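Local coordinates for protein L-serine ammonia-lyase (Rhizomucor miehei CAU432, PDB 5C3U) that binds pyridoxal-5'-phosphate and belongs to the family of pyridoxal-phosphate-dependent enzymes, with two sheets, one parallel and one mixed, packed among helices, at residues Val85-Cys88 / Ala89-Leu92; Ala129-His132 / Ala133-Val137; Phe256-Ser259 / Asp260-Ala264. One frame throughout, in Å; residues are numbered along the deposited sequence.

Contact 1. Residues Val85-Cys88 / Ala89-Leu92; sequences VSYC and ARQL
Gln91 covers one face of the Tyr87 ring. Its CG stands 3.8 Å from the ring centroid and 27° off the normal, which meets the definition of a CH-pi contact, and it is displaced toward the rim, 3.5 Å from Tyr87 CE1. The amide beyond that carbon is turned almost parallel to the ring, the planes differing by 14°, and lies toward the phenolic end, where Gln91 CD is 3.8 Å from Tyr87 OH. On the same side of the ring plane, but out beyond CD2 and CE2, Arg90 NH1 comes in at a slant, 3.7 Å from Tyr87 CD2, the guanidinium plane nearly perpendicular to the ring. One face of this guanidinium in turn receives Gln91 NE2, 3.3 Å above the plane and off its centre. With Tyr87 CG anti to the backbone N (chi1 176°) the ring reaches along the next turn, and the bend of Gln91 at its second torsion folds the amide alongside it.

All of this rides on the C-terminal half of helix 79-92, the helical limb of a beta-alpha-beta unit whose strands, 72-75 and 95-100, are neighbours in the four-stranded parallel sheet. Val85 and Ala89 supply the sheet-facing side, Val85 on Phe73, Cys75 and Ile98 and Ala89 on Ala96, while Cys88 packs on Met53 and Cys60 of helix 52-67. Asp115 ties down the polar flank: it forms a salt bridge with Arg90 NE and a hydrogen bond with Ser86 OG.

Four successive main-chain bonds of the i to i+4 kind run through these residues, from Ala89 N to Val85 O at 2.9 Å through to Leu92 N and Cys88 O at 2.8 Å. The last carbonyl is also covered by a side chain, since Leu92 CG lies only 3.2 Å from Cys88 O.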
ATOM      1  N   VAL A  85      -8.383  -0.103 -10.285  1.00 20.21           N
ATOM      2  CA  VAL A  85      -9.241  -0.919 -11.166  1.00 20.51           C
ATOM      3  C   VAL A  85      -9.932   0.005 -12.190  1.00 22.27           C
ATOM      4  O   VAL A  85      -9.965  -0.302 -13.393  1.00 21.90           O
ATOM      5  CB  VAL A  85     -10.259  -1.731 -10.362  1.00 23.67           C
ATOM      6  CG1 VAL A  85     -11.293  -2.402 -11.274  1.00 24.04           C
ATOM      7  CG2 VAL A  85      -9.519  -2.802  -9.554  1.00 21.86           C
ATOM      8  N   SER A  86     -10.481   1.121 -11.705  1.00 22.65           N
ATOM      9  CA  SER A  86     -11.171   2.096 -12.597  1.00 22.96           C
ATOM     10  C   SER A  86     -10.239   2.587 -13.706  1.00 24.09           C
ATOM     11  O   SER A  86     -10.593   2.574 -14.911  1.00 22.69           O
ATOM     12  CB  SER A  86     -11.762   3.246 -11.763  1.00 25.71           C
ATOM     13  OG  SER A  86     -12.552   4.123 -12.547  1.00 29.22           O
ATOM     14  N   TYR A  87      -9.033   2.985 -13.314  1.00 22.02           N
ATOM     15  CA  TYR A  87      -8.015   3.410 -14.266  1.00 23.43           C
ATOM     16  C   TYR A  87      -7.656   2.318 -15.271  1.00 22.89           C
ATOM     17  O   TYR A  87      -7.622   2.569 -16.471  1.00 23.27           O
ATOM     18  CB  TYR A  87      -6.772   3.910 -13.543  1.00 24.54           C
ATOM     19  CG  TYR A  87      -5.661   4.258 -14.482  1.00 25.54           C
ATOM     20  CD1 TYR A  87      -4.709   3.312 -14.835  1.00 26.67           C
ATOM     21  CD2 TYR A  87      -5.597   5.520 -15.077  1.00 28.55           C
ATOM     22  CE1 TYR A  87      -3.682   3.619 -15.709  1.00 28.34           C
ATOM     23  CE2 TYR A  87      -4.576   5.830 -15.973  1.00 28.91           C
ATOM     24  CZ  TYR A  87      -3.627   4.885 -16.280  1.00 31.02           C
ATOM     25  OH  TYR A  87      -2.606   5.166 -17.161  1.00 34.17           O
ATOM     26  N   CYS A  88      -7.377   1.106 -14.788  1.00 22.16           N
ATOM     27  CA  CYS A  88      -6.994  -0.008 -15.684  1.00 25.52           C
ATOM     28  C   CYS A  88      -8.124  -0.376 -16.652  1.00 25.43           C
ATOM     29  O   CYS A  88      -7.876  -0.695 -17.809  1.00 25.65           O
ATOM     30  CB  CYS A  88      -6.589  -1.258 -14.863  1.00 26.28           C
ATOM     31  SG  CYS A  88      -5.049  -1.012 -13.938  1.00 30.84           S
ATOM     32  N   ALA A  89      -9.373  -0.315 -16.185  1.00 24.72           N
ATOM     33  CA  ALA A  89     -10.477  -0.741 -17.012  1.00 26.43           C
ATOM     34  C   ALA A  89     -10.569   0.251 -18.169  1.00 27.13           C
ATOM     35  O   ALA A  89     -10.723  -0.153 -19.326  1.00 27.15           O
ATOM     36  CB  ALA A  89     -11.761  -0.755 -16.212  1.00 26.04           C
ATOM     37  N   ARG A  90     -10.432   1.540 -17.864  1.00 26.72           N
ATOM     38  CA  ARG A  90     -10.454   2.541 -18.945  1.00 29.21           C
ATOM     39  C   ARG A  90      -9.290   2.328 -19.949  1.00 29.11           C
ATOM     40  O   ARG A  90      -9.500   2.403 -21.171  1.00 30.37           O
ATOM     41  CB  ARG A  90     -10.500   3.978 -18.392  1.00 32.88           C
ATOM     42  CG  ARG A  90     -10.284   5.045 -19.468  1.00 37.60           C
ATOM     43  CD  ARG A  90     -10.446   6.481 -18.978  1.00 42.71           C
ATOM     44  NE  ARG A  90      -9.460   6.898 -17.968  1.00 46.87           N
ATOM     45  CZ  ARG A  90      -8.302   7.514 -18.218  1.00 50.17           C
ATOM     46  NH1 ARG A  90      -7.495   7.851 -17.204  1.00 45.10           N
ATOM     47  NH2 ARG A  90      -7.936   7.782 -19.468  1.00 50.85           N
ATOM     48  N   GLN A  91      -8.088   2.034 -19.452  1.00 26.75           N
ATOM     49  CA  GLN A  91      -6.904   1.841 -20.317  1.00 27.94           C
ATOM     50  C   GLN A  91      -7.037   0.587 -21.168  1.00 29.49           C
ATOM     51  O   GLN A  91      -6.622   0.571 -22.327  1.00 30.01           O
ATOM     52  CB  GLN A  91      -5.618   1.731 -19.506  1.00 29.35           C
ATOM     53  CG  GLN A  91      -5.161   3.027 -18.855  1.00 33.10           C
ATOM     54  CD  GLN A  91      -5.036   4.158 -19.851  1.00 37.28           C
ATOM     55  OE1 GLN A  91      -4.213   4.104 -20.756  1.00 40.71           O
ATOM     56  NE2 GLN A  91      -5.854   5.188 -19.682  1.00 41.64           N
ATOM     57  N   LEU A  92      -7.635  -0.452 -20.579  1.00 27.53           N
ATOM     58  CA  LEU A  92      -7.801  -1.749 -21.247  1.00 28.90           C
ATOM     59  C   LEU A  92      -9.068  -1.866 -22.104  1.00 29.53           C
ATOM     60  O   LEU A  92      -9.234  -2.852 -22.830  1.00 30.22           O
ATOM     61  CB  LEU A  92      -7.732  -2.894 -20.220  1.00 27.82           C
ATOM     62  CG  LEU A  92      -6.398  -2.966 -19.462  1.00 27.91           C
ATOM     63  CD1 LEU A  92      -6.520  -3.869 -18.238  1.00 27.96           C
ATOM     64  CD2 LEU A  92      -5.249  -3.412 -20.368  1.00 31.04           C
TER

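Contact 2. Residues Ala129-His132 / Ala133-Val137; sequences AEVH and ARKLV
Glu130 and Arg134, one helical turn apart, lie side by side and point the same way, joined by a salt bridge in which one carboxylate oxygen takes both bonds. Glu130 OE2 accepts from Arg134 NH1 at 3.1 Å and from Arg134 NE at the same length, and it sits at the guanidinium edge, 5° out of that plane. The carboxylate is twisted by 46° against the guanidinium, so the grip is side-on without the two groups being coplanar. Both chains are extended, Glu130 with CG anti to the backbone N (chi1 -177°), which carries its acid to the height of the arginine head.

The tight side faces the parallel four-stranded sheet. Helix 126-134 belongs to the crossover between the two outermost strands, 118-121 and 141-143. Ala129 and Ala133, whose main chains bond through Ala133 N and Ala129 O at 2.8 Å, both press on Val99; Leu136 follows on Ile97 and Val99, its CG 3.5 Å from His132 O. The His132 ring stacks with that of Tyr122.

The outer side, with Val131, Arg134 and Lys135 exposed, is looser. Here the chain passes into a type I turn from Arg134 to Val137, and Lys135 N makes a weak i to i+3 bond to His132 O. Val131 O is instead approached by Lys135 CG at 3.3 Å and takes a hydrogen bond from a water 2.9 Å away, which also accepts a weak bond from Lys135 NZ.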
ATOM      1  N   ALA A 129     -18.524  -2.598   1.614  1.00 29.63           N
ATOM      2  CA  ALA A 129     -18.468  -2.353   0.148  1.00 29.61           C
ATOM      3  C   ALA A 129     -17.972  -3.598  -0.576  1.00 28.41           C
ATOM      4  O   ALA A 129     -18.553  -4.010  -1.594  1.00 28.12           O
ATOM      5  CB  ALA A 129     -17.578  -1.154  -0.175  1.00 29.42           C
ATOM      6  N   GLU A 130     -16.916  -4.208  -0.031  1.00 27.74           N
ATOM      7  CA  GLU A 130     -16.363  -5.432  -0.585  1.00 29.48           C
ATOM      8  C   GLU A 130     -17.379  -6.574  -0.574  1.00 30.02           C
ATOM      9  O   GLU A 130     -17.475  -7.321  -1.545  1.00 27.82           O
ATOM     10  CB  GLU A 130     -15.085  -5.863   0.146  1.00 34.21           C
ATOM     11  CG  GLU A 130     -14.446  -7.113  -0.457  1.00 36.33           C
ATOM     12  CD  GLU A 130     -13.281  -7.661   0.345  1.00 42.55           C
ATOM     13  OE1 GLU A 130     -12.863  -7.027   1.343  1.00 44.93           O
ATOM     14  OE2 GLU A 130     -12.787  -8.748  -0.031  1.00 45.74           O
ATOM     15  N   VAL A 131     -18.088  -6.724   0.550  1.00 31.59           N
ATOM     16  CA  VAL A 131     -19.066  -7.804   0.705  1.00 32.44           C
ATOM     17  C   VAL A 131     -20.152  -7.654  -0.349  1.00 31.03           C
ATOM     18  O   VAL A 131     -20.494  -8.621  -1.024  1.00 32.23           O
ATOM     19  CB  VAL A 131     -19.637  -7.891   2.145  1.00 32.43           C
ATOM     20  CG1 VAL A 131     -20.958  -8.659   2.177  1.00 33.53           C
ATOM     21  CG2 VAL A 131     -18.618  -8.545   3.080  1.00 32.34           C
ATOM     22  N   HIS A 132     -20.635  -6.428  -0.527  1.00 31.77           N
ATOM     23  CA  HIS A 132     -21.630  -6.119  -1.537  1.00 31.29           C
ATOM     24  C   HIS A 132     -21.109  -6.321  -2.938  1.00 30.68           C
ATOM     25  O   HIS A 132     -21.743  -7.005  -3.750  1.00 30.56           O
ATOM     26  CB  HIS A 132     -22.120  -4.698  -1.374  1.00 33.22           C
ATOM     27  CG  HIS A 132     -23.335  -4.384  -2.200  1.00 35.04           C
ATOM     28  ND1 HIS A 132     -24.537  -4.952  -1.966  1.00 38.50           N
ATOM     29  CD2 HIS A 132     -23.506  -3.530  -3.282  1.00 37.06           C
ATOM     30  CE1 HIS A 132     -25.430  -4.486  -2.860  1.00 38.54           C
ATOM     31  NE2 HIS A 132     -24.801  -3.610  -3.660  1.00 37.86           N
ATOM     32  N   ALA A 133     -19.939  -5.759  -3.235  1.00 29.33           N
ATOM     33  CA  ALA A 133     -19.323  -5.956  -4.561  1.00 26.79           C
ATOM     34  C   ALA A 133     -19.193  -7.426  -4.942  1.00 27.52           C
ATOM     35  O   ALA A 133     -19.441  -7.796  -6.086  1.00 27.34           O
ATOM     36  CB  ALA A 133     -17.966  -5.255  -4.654  1.00 26.11           C
ATOM     37  N   ARG A 134     -18.824  -8.274  -3.985  1.00 28.38           N
ATOM     38  CA  ARG A 134     -18.655  -9.688  -4.285  1.00 28.49           C
ATOM     39  C   ARG A 134     -19.918 -10.359  -4.799  1.00 29.76           C
ATOM     40  O   ARG A 134     -19.830 -11.258  -5.644  1.00 30.96           O
ATOM     41  CB  ARG A 134     -18.076 -10.450  -3.098  1.00 29.01           C
ATOM     42  CG  ARG A 134     -16.591 -10.178  -2.916  1.00 30.98           C
ATOM     43  CD  ARG A 134     -15.988 -11.020  -1.797  1.00 32.84           C
ATOM     44  NE  ARG A 134     -14.565 -10.709  -1.640  1.00 33.99           N
ATOM     45  CZ  ARG A 134     -13.597 -11.227  -2.389  1.00 34.60           C
ATOM     46  NH1 ARG A 134     -12.331 -10.872  -2.187  1.00 36.33           N
ATOM     47  NH2 ARG A 134     -13.896 -12.078  -3.357  1.00 34.99           N
ATOM     48  N   LYS A 135     -21.073  -9.889  -4.339  1.00 30.24           N
ATOM     49  CA  LYS A 135     -22.373 -10.416  -4.787  1.00 33.68           C
ATOM     50  C   LYS A 135     -22.803  -9.894  -6.170  1.00 34.91           C
ATOM     51  O   LYS A 135     -23.863 -10.278  -6.667  1.00 37.00           O
ATOM     52  CB  LYS A 135     -23.494 -10.081  -3.793  1.00 35.93           C
ATOM     53  CG  LYS A 135     -23.140 -10.076  -2.320  1.00 40.27           C
ATOM     54  CD  LYS A 135     -23.179 -11.449  -1.685  1.00 44.38           C
ATOM     55  CE  LYS A 135     -23.412 -11.328  -0.183  1.00 46.09           C
ATOM     56  NZ  LYS A 135     -22.838 -12.497   0.544  1.00 49.79           N
ATOM     57  N   LEU A 136     -22.001  -9.024  -6.786  1.00 33.23           N
ATOM     58  CA  LEU A 136     -22.360  -8.439  -8.088  1.00 32.96           C
ATOM     59  C   LEU A 136     -21.651  -9.099  -9.254  1.00 31.75           C
ATOM     60  O   LEU A 136     -21.816  -8.687 -10.409  1.00 35.08           O
ATOM     61  CB  LEU A 136     -22.042  -6.942  -8.111  1.00 31.51           C
ATOM     62  CG  LEU A 136     -22.693  -6.092  -7.023  1.00 32.40           C
ATOM     63  CD1 LEU A 136     -22.434  -4.618  -7.310  1.00 33.94           C
ATOM     64  CD2 LEU A 136     -24.189  -6.375  -6.966  1.00 33.80           C
ATOM     65  N   VAL A 137     -20.838 -10.098  -8.951  1.00 29.73           N
ATOM     66  CA  VAL A 137     -20.025 -10.738  -9.951  1.00 30.00           C
ATOM     67  C   VAL A 137     -20.868 -11.757 -10.721  1.00 31.56           C
ATOM     68  O   VAL A 137     -21.342 -12.745 -10.157  1.00 31.99           O
ATOM     69  CB  VAL A 137     -18.809 -11.461  -9.351  1.00 28.78           C
ATOM     70  CG1 VAL A 137     -17.988 -12.100 -10.462  1.00 28.22           C
ATOM     71  CG2 VAL A 137     -17.938 -10.507  -8.516  1.00 28.12           C
TER
HETATM   72  O   HOH W   1     -20.026 -11.438  -0.501  1.00 40.24           O

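Contact 3. Residues Phe256-Ser259 / Asp260-Ala264; sequences FAVS and DAMAA
Met262 folds its terminal methyl over Val258: Met262 CE lies 3.5 Å from Val258 CG1 and almost as near to CB, the two side chains crossing at a slant. A bend at the last torsion of the methionine (chi3 68°) turns CE back toward the strand, while the part of the chain nearer the backbone lies beside Ser259. There Met262 CG approaches Ser259 OG to 3.4 Å and SD stands 3.7 Å from the same oxygen, so the thioether chain flanks the serine hydroxyl on its way to the valine.

Ser259 is the N-cap residue of helix 260-274, and its hydroxyl makes the capping bond. Ser259 OG accepts from Met262 N at 3.1 Å with an N-H...O angle of 158°, a good capping geometry. The serine holds OG between its backbone N and carbonyl carbon (chi1 62°), the rotamer that brings the oxygen over the first turn. Its carbonyl opens the regular helical bonding, Ala263 N reaching Ser259 O at 3.1 Å, and Ala264 N continues it to Asp260 O.

The junction thus joins strand 253-258, outermost in the six-stranded mixed sheet and bonded through its backbone to strand 202-207, directly to the helix that follows. Val258 also packs on Ala284, Ser287 and Leu288 of helix 280-290, and Met262 on Leu293. Asp260, the first helical residue, uses both carboxylate oxygens outside this turn, OD1 with Thr230 OG1 and OD2 with Ile231 N.

Chemically, the serine satisfies an amide of the first turn that has no preceding helical carbonyl to bond, the apolar Val258-Met262 pair closes over the strand end beside it, and the ionised form of Asp260 would probably be favoured near the N-terminal end of the helix, alongside those two outside bonds.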
ATOM      1  N   PHE A 256       6.125  -4.231  13.017  1.00 26.90           N
ATOM      2  CA  PHE A 256       6.118  -3.116  13.939  1.00 28.15           C
ATOM      3  C   PHE A 256       4.784  -2.383  13.843  1.00 28.00           C
ATOM      4  O   PHE A 256       4.179  -2.313  12.776  1.00 30.58           O
ATOM      5  CB  PHE A 256       7.288  -2.180  13.631  1.00 29.52           C
ATOM      6  CG  PHE A 256       7.658  -1.279  14.771  1.00 32.42           C
ATOM      7  CD1 PHE A 256       8.453  -1.749  15.822  1.00 32.66           C
ATOM      8  CD2 PHE A 256       7.215   0.034  14.803  1.00 33.12           C
ATOM      9  CE1 PHE A 256       8.796  -0.916  16.882  1.00 33.25           C
ATOM     10  CE2 PHE A 256       7.553   0.872  15.856  1.00 34.01           C
ATOM     11  CZ  PHE A 256       8.337   0.398  16.899  1.00 34.40           C
ATOM     12  N   ALA A 257       4.298  -1.873  14.963  1.00 25.78           N
ATOM     13  CA  ALA A 257       3.028  -1.152  14.949  1.00 27.16           C
ATOM     14  C   ALA A 257       3.204   0.231  15.536  1.00 26.84           C
ATOM     15  O   ALA A 257       3.892   0.388  16.532  1.00 26.67           O
ATOM     16  CB  ALA A 257       1.965  -1.921  15.718  1.00 27.51           C
ATOM     17  N   VAL A 258       2.607   1.231  14.883  1.00 24.31           N
ATOM     18  CA  VAL A 258       2.594   2.615  15.354  1.00 23.45           C
ATOM     19  C   VAL A 258       1.151   3.080  15.646  1.00 22.28           C
ATOM     20  O   VAL A 258       0.183   2.452  15.206  1.00 22.70           O
ATOM     21  CB  VAL A 258       3.257   3.572  14.328  1.00 23.06           C
ATOM     22  CG1 VAL A 258       4.664   3.113  13.953  1.00 23.80           C
ATOM     23  CG2 VAL A 258       2.386   3.739  13.081  1.00 23.56           C
ATOM     24  N   SER A 259       0.992   4.173  16.390  1.00 22.22           N
ATOM     25  CA  SER A 259      -0.343   4.672  16.710  1.00 21.08           C
ATOM     26  C   SER A 259      -0.887   5.533  15.559  1.00 21.23           C
ATOM     27  O   SER A 259      -0.128   5.988  14.708  1.00 20.79           O
ATOM     28  CB  SER A 259      -0.297   5.545  17.959  1.00 23.60           C
ATOM     29  OG  SER A 259       0.543   6.671  17.725  1.00 25.01           O
ATOM     30  N   ASP A 260      -2.190   5.765  15.581  1.00 21.14           N
ATOM     31  CA  ASP A 260      -2.818   6.706  14.628  1.00 22.10           C
ATOM     32  C   ASP A 260      -2.206   8.094  14.755  1.00 23.06           C
ATOM     33  O   ASP A 260      -2.029   8.784  13.743  1.00 24.14           O
ATOM     34  CB  ASP A 260      -4.327   6.729  14.827  1.00 22.10           C
ATOM     35  CG  ASP A 260      -5.038   5.619  14.052  1.00 24.22           C
ATOM     36  OD1 ASP A 260      -4.361   4.741  13.463  1.00 28.44           O
ATOM     37  OD2 ASP A 260      -6.292   5.621  14.019  1.00 24.95           O
ATOM     38  N   ALA A 261      -1.877   8.510  15.983  1.00 23.57           N
ATOM     39  CA  ALA A 261      -1.268   9.822  16.202  1.00 25.01           C
ATOM     40  C   ALA A 261       0.100   9.930  15.524  1.00 24.73           C
ATOM     41  O   ALA A 261       0.412  10.959  14.930  1.00 23.37           O
ATOM     42  CB  ALA A 261      -1.176  10.169  17.690  1.00 26.86           C
ATOM     43  N   MET A 262       0.902   8.871  15.589  1.00 23.46           N
ATOM     44  CA  MET A 262       2.198   8.865  14.902  1.00 22.93           C
ATOM     45  C   MET A 262       2.014   8.934  13.389  1.00 21.23           C
ATOM     46  O   MET A 262       2.715   9.686  12.709  1.00 23.05           O
ATOM     47  CB  MET A 262       3.003   7.617  15.252  1.00 23.32           C
ATOM     48  CG  MET A 262       3.575   7.659  16.643  1.00 25.79           C
ATOM     49  SD  MET A 262       4.123   6.025  17.200  1.00 31.30           S
ATOM     50  CE  MET A 262       5.501   5.756  16.120  1.00 32.28           C
ATOM     51  N   ALA A 263       1.070   8.149  12.866  1.00 20.59           N
ATOM     52  CA  ALA A 263       0.820   8.130  11.425  1.00 19.24           C
ATOM     53  C   ALA A 263       0.317   9.496  10.963  1.00 19.20           C
ATOM     54  O   ALA A 263       0.723   9.979   9.911  1.00 21.94           O
ATOM     55  CB  ALA A 263      -0.182   7.029  11.058  1.00 18.57           C
ATOM     56  N   ALA A 264      -0.549  10.117  11.757  1.00 19.94           N
ATOM     57  CA  ALA A 264      -1.124  11.411  11.384  1.00 21.22           C
ATOM     58  C   ALA A 264      -0.042  12.498  11.388  1.00 20.74           C
ATOM     59  O   ALA A 264       0.008  13.398  10.518  1.00 19.69           O
ATOM     60  CB  ALA A 264      -2.235  11.788  12.348  1.00 22.58           C
TER

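All three contacts are local. Contact 1 has four of its eight touching residues buried and two exposed; contact 2, with two buried and three exposed, is the most superficial, and contact 3 has none fully exposed. The helices of contacts 1 and 2 flank the same parallel sheet: both pack on strand 95-100, contact 1 through Ala96 and Ile98, contact 2 through Ile97 and Val99, an alternation that places them on opposite faces of that strand. Contact 3 lies on the mixed sheet, about 33 Å from contact 1 between centres. The two C-terminal helix stretches pair polar or charged chains on their outer flanks, whereas the strand-to-helix corner relies on a cap and an apolar pair.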